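Lmo2125 protein (Listeria monocytogenes serovar 1/2a, PDB 5TU0) binds maltose and probably hands it to a membrane transporter, as a solute-binding protein of a sugar uptake system. Local coordinates at residues L11-D16 and D21-I26; T161-S166 and S349-G354; Q227-K232 and A244-A249. The protein carries 2 engineered substitutions. One frame throughout, in Å; residues are numbered along the deposited sequence.

In the fold
Contact 1 comes first along the chain; contact 3 is nested inside the long loop that contact 2 closes. Contact 1 joins strand 10-15 to helix 17-34, about 34 Å from contact 2 and 32 Å from contact 3, centre to centre, and lies across the chain's centre from contact 2. Contacts 2 and 3 are nearer neighbours, with centres about 26 Å apart and nearest atoms about 8 Å apart. Contact 2 packs helix 163-172 on helix 348-363 and contains Tyr164 of the maltose pocket; contact 3, which packs helix 217-229 on helix 243-248, and contact 1 lie away from the sugar. This is consistent with the two-lobed fold of solute-binding proteins, which bind their ligand between the lobes.

Contact 1: L11-D16 and D21-I26; sequences LTVSVD and DYVNKI
Val13 and Val15 of strand 10-15 both point at Val23 of helix 17-34, the strand-to-helix packing of a beta-alpha-beta unit whose second strand, 37-42, runs parallel to the first. Val23 divides its two methyls between the two strand residues. Its CG1, anti to the backbone N (chi1 172°), meets Val13 head-on, the branches tip to tip with CG1 of Val13 3.9 Å from CG1 of Val23. The other methyl lies across Val15 at a slant, where Val23 CG2 is 4.0 Å from Val15 CG1. Valine suits all three places: it is branched at CB and readily accepts the extended backbone of a strand, and on the helix its short forked side chain can serve two neighbours at once. Val13 and Val15 are two apart, hence on the same side of the strand, whereas Ser14 between them points away from the helix. Val23 also touches Val40, and Val13 touches Val38, so strand 37-42 continues the apolar layer. The contact is buried and purely apolar. On Val15 the second methyl shares in the grip: CG2, lying between the backbone N and the carbonyl carbon, is likewise 4.0 Å from Val23 CG2.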
loop_
_atom_site.group_PDB
_atom_site.type_symbol
_atom_site.label_atom_id
_atom_site.label_comp_id
_atom_site.label_asym_id
_atom_site.label_seq_id
_atom_site.Cartn_x
_atom_site.Cartn_y
_atom_site.Cartn_z
ATOM N N LEU A 11 -29.857 -5.031 -3.644
ATOM C CA LEU A 11 -28.409 -5.255 -3.599
ATOM C C LEU A 11 -27.855 -4.797 -2.245
ATOM O O LEU A 11 -28.110 -3.673 -1.819
ATOM C CB LEU A 11 -27.732 -4.440 -4.699
ATOM C CG LEU A 11 -26.215 -4.630 -4.844
ATOM C CD1 LEU A 11 -25.922 -5.940 -5.558
ATOM C CD2 LEU A 11 -25.586 -3.465 -5.586
ATOM N N THR A 12 -27.098 -5.659 -1.566
ATOM C CA THR A 12 -26.518 -5.287 -0.276
ATOM C C THR A 12 -25.045 -4.907 -0.429
ATOM O O THR A 12 -24.207 -5.724 -0.870
ATOM C CB THR A 12 -26.716 -6.385 0.778
ATOM O OG1 THR A 12 -28.119 -6.608 0.956
ATOM C CG2 THR A 12 -26.122 -5.970 2.104
ATOM N N VAL A 13 -24.735 -3.670 -0.031
ATOM C CA VAL A 13 -23.395 -3.103 -0.176
ATOM C C VAL A 13 -22.845 -2.917 1.215
ATOM O O VAL A 13 -23.449 -2.208 2.009
ATOM C CB VAL A 13 -23.460 -1.737 -0.900
ATOM C CG1 VAL A 13 -22.084 -1.061 -0.970
ATOM C CG2 VAL A 13 -24.065 -1.910 -2.281
ATOM N N SER A 14 -21.735 -3.597 1.521
ATOM C CA SER A 14 -21.102 -3.495 2.827
ATOM C C SER A 14 -19.795 -2.728 2.747
ATOM O O SER A 14 -18.896 -3.079 1.972
ATOM C CB SER A 14 -20.846 -4.877 3.435
ATOM O OG SER A 14 -20.378 -4.765 4.778
ATOM N N VAL A 15 -19.667 -1.696 3.575
ATOM C CA VAL A 15 -18.455 -0.905 3.590
ATOM C C VAL A 15 -18.074 -0.487 4.989
ATOM O O VAL A 15 -18.888 -0.488 5.901
ATOM C CB VAL A 15 -18.559 0.372 2.700
ATOM C CG1 VAL A 15 -18.613 0.012 1.227
ATOM C CG2 VAL A 15 -19.745 1.267 3.096
ATOM N N ASP A 16 -16.806 -0.143 5.132
ATOM C CA ASP A 16 -16.270 0.384 6.355
ATOM C C ASP A 16 -16.951 1.718 6.655
ATOM O O ASP A 16 -17.440 2.391 5.748
ATOM C CB ASP A 16 -14.775 0.593 6.179
ATOM C CG ASP A 16 -14.102 0.961 7.442
ATOM O OD1 ASP A 16 -14.248 2.138 7.875
ATOM O OD2 ASP A 16 -13.400 0.080 7.977
ATOM N N ASP A 21 -21.094 7.252 4.254
ATOM C CA ASP A 21 -21.698 8.499 3.722
ATOM C C ASP A 21 -21.550 8.602 2.204
ATOM O O ASP A 21 -22.467 9.038 1.501
ATOM C CB ASP A 21 -21.081 9.733 4.379
ATOM C CG ASP A 21 -21.416 9.848 5.861
ATOM O OD1 ASP A 21 -22.335 9.145 6.333
ATOM O OD2 ASP A 21 -20.771 10.666 6.553
ATOM N N TYR A 22 -20.378 8.205 1.710
ATOM C CA TYR A 22 -20.099 8.219 0.289
ATOM C C TYR A 22 -21.045 7.297 -0.458
ATOM O O TYR A 22 -21.662 7.712 -1.453
ATOM C CB TYR A 22 -18.635 7.822 0.017
ATOM C CG TYR A 22 -18.386 7.417 -1.403
ATOM C CD1 TYR A 22 -18.366 8.364 -2.417
ATOM C CD2 TYR A 22 -18.144 6.075 -1.739
ATOM C CE1 TYR A 22 -18.147 7.994 -3.738
ATOM C CE2 TYR A 22 -17.917 5.696 -3.055
ATOM C CZ TYR A 22 -17.914 6.665 -4.050
ATOM O OH TYR A 22 -17.683 6.310 -5.366
ATOM N N VAL A 23 -21.181 6.063 0.021
ATOM C CA VAL A 23 -22.079 5.111 -0.623
ATOM C C VAL A 23 -23.534 5.645 -0.573
ATOM O O VAL A 23 -24.260 5.560 -1.580
ATOM C CB VAL A 23 -21.937 3.686 -0.042
ATOM C CG1 VAL A 23 -23.015 2.753 -0.582
ATOM C CG2 VAL A 23 -20.560 3.128 -0.380
ATOM N N ASN A 24 -23.935 6.209 0.561
ATOM C CA ASN A 24 -25.291 6.779 0.687
ATOM C C ASN A 24 -25.532 7.934 -0.277
ATOM O O ASN A 24 -26.622 8.036 -0.857
ATOM C CB ASN A 24 -25.629 7.173 2.128
ATOM C CG ASN A 24 -26.053 5.984 2.967
ATOM O OD1 ASN A 24 -26.637 5.028 2.460
ATOM N ND2 ASN A 24 -25.775 6.042 4.256
ATOM N N LYS A 25 -24.519 8.771 -0.477
ATOM C CA LYS A 25 -24.619 9.865 -1.426
ATOM C C LYS A 25 -24.824 9.365 -2.864
ATOM O O LYS A 25 -25.694 9.860 -3.566
ATOM C CB LYS A 25 -23.378 10.756 -1.394
ATOM C CG LYS A 25 -23.504 12.014 -2.249
ATOM C CD LYS A 25 -22.322 12.958 -2.055
ATOM C CE LYS A 25 -22.660 14.407 -2.370
ATOM N NZ LYS A 25 -23.484 15.018 -1.299
ATOM N N ILE A 26 -24.036 8.382 -3.296
ATOM C CA ILE A 26 -24.116 7.937 -4.691
ATOM C C ILE A 26 -25.138 6.853 -5.020
ATOM O O ILE A 26 -25.446 6.663 -6.193
ATOM C CB ILE A 26 -22.744 7.449 -5.216
ATOM C CG1 ILE A 26 -22.327 6.115 -4.572
ATOM C CG2 ILE A 26 -21.699 8.535 -4.992
ATOM C CD1 ILE A 26 -21.098 5.465 -5.198
#

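Contact 2: T161-S166 and S349-G354. With GLC (alpha-D-glucopyranose), chain B.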
loop_
_atom_site.group_PDB
_atom_site.type_symbol
_atom_site.label_atom_id
_atom_site.label_comp_id
_atom_site.label_asym_id
_atom_site.label_seq_id
_atom_site.Cartn_x
_atom_site.Cartn_y
_atom_site.Cartn_z
ATOM N N THR A 161 13.285 -1.403 9.245
ATOM C CA THR A 161 13.244 -2.761 9.805
ATOM C C THR A 161 11.992 -3.484 9.296
ATOM O O THR A 161 11.915 -4.706 9.347
ATOM C CB THR A 161 13.221 -2.791 11.341
ATOM O OG1 THR A 161 12.187 -1.927 11.832
ATOM C CG2 THR A 161 14.557 -2.338 11.897
ATOM N N ASP A 162 11.008 -2.705 8.844
ATOM C CA ASP A 162 9.748 -3.227 8.330
ATOM C C ASP A 162 9.899 -3.389 6.806
ATOM O O ASP A 162 10.063 -2.404 6.072
ATOM C CB ASP A 162 8.618 -2.250 8.696
ATOM C CG ASP A 162 7.223 -2.786 8.384
ATOM O OD1 ASP A 162 7.045 -3.513 7.392
ATOM O OD2 ASP A 162 6.284 -2.415 9.122
ATOM N N PHE A 163 9.853 -4.632 6.333
ATOM C CA PHE A 163 9.999 -4.903 4.909
ATOM C C PHE A 163 8.986 -4.165 4.050
ATOM O O PHE A 163 9.279 -3.830 2.915
ATOM C CB PHE A 163 9.923 -6.400 4.647
ATOM C CG PHE A 163 10.112 -6.770 3.221
ATOM C CD1 PHE A 163 11.327 -6.549 2.594
ATOM C CD2 PHE A 163 9.096 -7.415 2.512
ATOM C CE1 PHE A 163 11.516 -6.914 1.275
ATOM C CE2 PHE A 163 9.287 -7.778 1.191
ATOM C CZ PHE A 163 10.496 -7.530 0.581
ATOM N N TYR A 164 7.798 -3.896 4.578
ATOM C CA TYR A 164 6.831 -3.118 3.798
ATOM C C TYR A 164 7.404 -1.744 3.396
ATOM O O TYR A 164 7.142 -1.241 2.298
ATOM C CB TYR A 164 5.503 -2.967 4.548
ATOM C CG TYR A 164 4.481 -2.225 3.740
ATOM C CD1 TYR A 164 3.719 -2.876 2.777
ATOM C CD2 TYR A 164 4.309 -0.861 3.903
ATOM C CE1 TYR A 164 2.792 -2.178 2.016
ATOM C CE2 TYR A 164 3.397 -0.162 3.154
ATOM C CZ TYR A 164 2.643 -0.823 2.217
ATOM O OH TYR A 164 1.744 -0.100 1.480
ATOM N N PHE A 165 8.163 -1.139 4.303
ATOM C CA PHE A 165 8.817 0.138 4.059
ATOM C C PHE A 165 10.112 0.036 3.262
ATOM O O PHE A 165 10.326 0.800 2.313
ATOM C CB PHE A 165 9.082 0.848 5.402
ATOM C CG PHE A 165 7.845 1.404 6.028
ATOM C CD1 PHE A 165 6.970 0.583 6.709
ATOM C CD2 PHE A 165 7.559 2.758 5.942
ATOM C CE1 PHE A 165 5.810 1.089 7.281
ATOM C CE2 PHE A 165 6.402 3.278 6.513
ATOM C CZ PHE A 165 5.528 2.447 7.183
ATOM N N SER A 166 10.970 -0.918 3.624
ATOM C CA SER A 166 12.247 -1.048 2.950
ATOM C C SER A 166 12.216 -1.698 1.577
ATOM O O SER A 166 13.186 -1.549 0.824
ATOM C CB SER A 166 13.251 -1.801 3.830
ATOM O OG SER A 166 12.826 -3.133 4.027
ATOM N N SER A 349 2.867 -15.118 1.697
ATOM C CA SER A 349 2.784 -15.262 3.144
ATOM C C SER A 349 4.120 -15.675 3.771
ATOM O O SER A 349 4.370 -15.325 4.902
ATOM C CB SER A 349 1.693 -16.268 3.542
ATOM O OG SER A 349 2.046 -17.571 3.134
ATOM N N GLU A 350 4.987 -16.375 3.026
ATOM C CA GLU A 350 6.266 -16.855 3.556
ATOM C C GLU A 350 7.358 -15.789 3.485
ATOM O O GLU A 350 8.361 -15.882 4.163
ATOM C CB GLU A 350 6.693 -18.126 2.817
ATOM C CG GLU A 350 5.591 -19.187 2.813
ATOM C CD GLU A 350 5.064 -19.477 4.205
ATOM O OE1 GLU A 350 5.884 -19.671 5.135
ATOM O OE2 GLU A 350 3.830 -19.486 4.371
ATOM N N VAL A 351 7.148 -14.761 2.681
ATOM C CA VAL A 351 8.137 -13.698 2.556
ATOM C C VAL A 351 8.315 -12.871 3.839
ATOM O O VAL A 351 9.438 -12.535 4.200
ATOM C CB VAL A 351 7.795 -12.793 1.358
ATOM C CG1 VAL A 351 8.733 -11.586 1.268
ATOM C CG2 VAL A 351 7.865 -13.603 0.070
ATOM N N TRP A 352 7.213 -12.582 4.531
ATOM C CA TRP A 352 7.235 -11.684 5.723
ATOM C C TRP A 352 8.194 -12.031 6.860
ATOM O O TRP A 352 9.036 -11.205 7.218
ATOM C CB TRP A 352 5.808 -11.466 6.244
ATOM C CG TRP A 352 4.935 -10.886 5.182
ATOM C CD1 TRP A 352 3.917 -11.514 4.527
ATOM C CD2 TRP A 352 5.046 -9.578 4.600
ATOM N NE1 TRP A 352 3.371 -10.668 3.593
ATOM C CE2 TRP A 352 4.047 -9.477 3.613
ATOM C CE3 TRP A 352 5.885 -8.470 4.836
ATOM C CZ2 TRP A 352 3.858 -8.322 2.857
ATOM C CZ3 TRP A 352 5.703 -7.318 4.081
ATOM C CH2 TRP A 352 4.692 -7.254 3.102
ATOM N N THR A 353 8.114 -13.238 7.410
ATOM C CA THR A 353 9.017 -13.622 8.499
ATOM C C THR A 353 10.471 -13.683 8.044
ATOM O O THR A 353 11.375 -13.225 8.762
ATOM C CB THR A 353 8.589 -14.949 9.158
ATOM O OG1 THR A 353 8.439 -15.963 8.157
ATOM C CG2 THR A 353 7.261 -14.763 9.858
ATOM N N GLY A 354 10.698 -14.207 6.837
ATOM C CA GLY A 354 12.050 -14.264 6.275
ATOM C C GLY A 354 12.636 -12.878 6.017
ATOM O O GLY A 354 13.835 -12.639 6.276
HETATM C C1 GLC B . -0.569 -0.822 5.148
HETATM C C2 GLC B . -0.880 -1.707 3.939
HETATM C C3 GLC B . -0.783 -3.188 4.290
HETATM C C4 GLC B . 0.571 -3.479 4.931
HETATM C C5 GLC B . 0.768 -2.583 6.153
HETATM C C6 GLC B . 2.116 -2.850 6.822
HETATM O O2 GLC B . -2.190 -1.416 3.440
HETATM O O3 GLC B . -0.961 -3.976 3.107
HETATM O O4 GLC B . 0.669 -4.861 5.300
HETATM O O5 GLC B . 0.676 -1.207 5.755
HETATM O O6 GLC B . 2.447 -1.792 7.733
#
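The start of helix 163-172 comes up to helix 348-363, closest at Phe163 and Trp352, whose CA atoms are 7.4 Å apart. Phe163 turns an edge toward the face of the Trp352 six-membered ring in an offset edge-to-face pair, planes at 72° and centroids 5.9 Å apart. The touching atoms are CD2 of Phe163 and CZ3 of Trp352, at 3.7 Å. With CG anti to the backbone N (chi1 -178°), the Phe163 ring is carried out to the indole and also to Val351, which it meets at a slant, CE2 to CG1 3.8 Å. Tyr164 belongs to the maltose pocket: the glucose lies over one face of its ring, C4 3.9 Å from CD1 and O5 above that face toward the rim, an apolar contact of the kind aromatic side chains make in sugar sites. Asp162 caps the helix and orders its first turn, OD1 accepting from Tyr164 N at 2.9 Å on its anti side, 24° out of the carboxylate plane, while OD2 makes a salt bridge with Lys159. Apolar carbon, aromatic and aliphatic, thus joins the segments with no polar pair between them; Trp352 meets the edge of Tyr164 while glucose covers a face, so the contact borders the sugar pocket.

Contact 3: Q227-K232 and A244-A249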
loop_
_atom_site.group_PDB
_atom_site.type_symbol
_atom_site.label_atom_id
_atom_site.label_comp_id
_atom_site.label_asym_id
_atom_site.label_seq_id
_atom_site.Cartn_x
_atom_site.Cartn_y
_atom_site.Cartn_z
ATOM N N GLN A 227 8.801 11.600 16.870
ATOM C CA GLN A 227 9.795 12.602 16.414
ATOM C C GLN A 227 9.209 13.582 15.389
ATOM O O GLN A 227 9.421 14.801 15.476
ATOM C CB GLN A 227 11.043 11.929 15.830
ATOM C CG GLN A 227 11.823 11.079 16.830
ATOM C CD GLN A 227 12.476 11.895 17.935
ATOM O OE1 GLN A 227 12.263 11.632 19.126
ATOM N NE2 GLN A 227 13.266 12.882 17.555
ATOM N N PHE A 228 8.476 13.065 14.414
ATOM C CA PHE A 228 7.895 13.944 13.411
ATOM C C PHE A 228 6.815 14.874 14.005
ATOM O O PHE A 228 6.830 16.089 13.762
ATOM C CB PHE A 228 7.327 13.135 12.250
ATOM C CG PHE A 228 6.936 13.976 11.080
ATOM C CD1 PHE A 228 7.900 14.578 10.302
ATOM C CD2 PHE A 228 5.595 14.168 10.750
ATOM C CE1 PHE A 228 7.551 15.366 9.223
ATOM C CE2 PHE A 228 5.236 14.951 9.658
ATOM C CZ PHE A 228 6.215 15.544 8.891
ATOM N N VAL A 229 5.901 14.307 14.798
ATOM C CA VAL A 229 4.795 15.077 15.417
ATOM C C VAL A 229 5.292 16.110 16.435
ATOM O O VAL A 229 4.595 17.096 16.711
ATOM C CB VAL A 229 3.705 14.143 16.023
ATOM C CG1 VAL A 229 2.665 14.920 16.807
ATOM C CG2 VAL A 229 3.014 13.364 14.913
ATOM N N LYS A 230 6.495 15.914 16.973
ATOM C CA LYS A 230 7.055 16.879 17.919
ATOM C C LYS A 230 8.051 17.843 17.287
ATOM O O LYS A 230 8.718 18.596 17.999
ATOM C CB LYS A 230 7.665 16.155 19.127
ATOM C CG LYS A 230 6.594 15.538 20.001
ATOM C CD LYS A 230 7.165 14.770 21.172
ATOM C CE LYS A 230 6.042 14.300 22.079
ATOM N NZ LYS A 230 6.559 13.432 23.169
ATOM N N GLY A 231 8.134 17.849 15.957
ATOM C CA GLY A 231 9.036 18.775 15.263
ATOM C C GLY A 231 10.528 18.473 15.387
ATOM O O GLY A 231 11.345 19.382 15.280
ATOM N N LYS A 232 10.882 17.204 15.595
ATOM C CA LYS A 232 12.290 16.786 15.752
ATOM C C LYS A 232 12.850 16.026 14.537
ATOM O O LYS A 232 14.061 15.829 14.437
ATOM C CB LYS A 232 12.422 15.953 17.015
ATOM C CG LYS A 232 12.004 16.713 18.268
ATOM C CD LYS A 232 12.046 15.834 19.498
ATOM C CE LYS A 232 11.705 16.645 20.734
ATOM N NZ LYS A 232 11.831 15.808 21.953
ATOM N N ALA A 244 -3.908 12.324 8.391
ATOM C CA ALA A 244 -4.944 12.716 9.352
ATOM C C ALA A 244 -4.344 13.047 10.726
ATOM O O ALA A 244 -4.720 14.046 11.332
ATOM C CB ALA A 244 -5.997 11.617 9.482
ATOM N N ASN A 245 -3.412 12.216 11.202
ATOM C CA ASN A 245 -2.733 12.448 12.493
ATOM C C ASN A 245 -1.904 13.716 12.499
ATOM O O ASN A 245 -1.842 14.417 13.510
ATOM C CB ASN A 245 -1.795 11.285 12.854
ATOM C CG ASN A 245 -2.528 9.987 13.087
ATOM O OD1 ASN A 245 -3.685 9.981 13.479
ATOM N ND2 ASN A 245 -1.846 8.873 12.864
ATOM N N TYR A 246 -1.233 14.006 11.390
ATOM C CA TYR A 246 -0.406 15.212 11.332
ATOM C C TYR A 246 -1.299 16.447 11.275
ATOM O O TYR A 246 -0.918 17.493 11.776
ATOM C CB TYR A 246 0.584 15.171 10.162
ATOM C CG TYR A 246 1.375 13.875 10.069
ATOM C CD1 TYR A 246 1.811 13.215 11.216
ATOM C CD2 TYR A 246 1.730 13.346 8.835
ATOM C CE1 TYR A 246 2.531 12.043 11.137
ATOM C CE2 TYR A 246 2.460 12.167 8.744
ATOM C CZ TYR A 246 2.858 11.522 9.901
ATOM O OH TYR A 246 3.577 10.358 9.829
ATOM N N LYS A 247 -2.474 16.316 10.650
ATOM C CA LYS A 247 -3.465 17.412 10.610
ATOM C C LYS A 247 -4.014 17.666 12.017
ATOM O O LYS A 247 -4.145 18.817 12.431
ATOM C CB LYS A 247 -4.610 17.108 9.636
ATOM C CG LYS A 247 -4.182 17.142 8.179
ATOM C CD LYS A 247 -5.329 16.940 7.193
ATOM C CE LYS A 247 -5.857 15.523 7.220
ATOM N NZ LYS A 247 -6.862 15.281 6.148
ATOM N N GLU A 248 -4.312 16.587 12.746
ATOM C CA GLU A 248 -4.788 16.682 14.141
ATOM C C GLU A 248 -3.757 17.357 15.053
ATOM O O GLU A 248 -4.119 18.132 15.935
ATOM C CB GLU A 248 -5.104 15.294 14.712
ATOM C CG GLU A 248 -6.362 14.623 14.166
ATOM C CD GLU A 248 -7.661 15.207 14.713
ATOM O OE1 GLU A 248 -7.637 16.295 15.341
ATOM O OE2 GLU A 248 -8.721 14.565 14.510
ATOM N N ALA A 249 -2.479 17.053 14.834
ATOM C CA ALA A 249 -1.390 17.627 15.632
ATOM C C ALA A 249 -0.941 19.020 15.142
ATOM O O ALA A 249 0.017 19.585 15.668
ATOM C CB ALA A 249 -0.210 16.668 15.666
#
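Phe228 drives the edge of its ring into the face of Tyr246, a T-shaped pair that joins the C-terminal end of helix 217-229 to the short helix 243-248. The centroids are 4.9 Å apart and the planes meet at 66°. The CD2-CE2 edge of Phe228 lies over the Tyr246 ring: CD2, offset toward that ring's rim, is 3.7 Å from CE1 of Tyr246, and CE2 is 3.9 Å from its CD2. Val229 fills in alongside, its CG2 at the edge of the tyrosine ring, 3.9 Å from CD1 of Tyr246. The slightly positive C-H edge of Phe228 thus meets a pi face, and tyrosine adds a hydroxyl. Gln225 NE2 bonds to that hydroxyl and holds the far end of the side chain, while the Phe228 edge and Tyr119, which meets Tyr246 edge-to-face, probably limit its rotation. Ile236 of strand 235-238 touches both aromatic side chains. Just beyond, a Schellman motif ends helix 217-229, with Lys232 N bonded to Gln227 O and Gly231 N to Phe228 O; Gly231 takes the positive phi (71°) that glycine adopts easily. Val229 also meets the small Ala249: chi1 of 173° sends CG1, anti to the backbone N, to within 3.6 Å of Ala249 CB, while CG2 goes to the tyrosine.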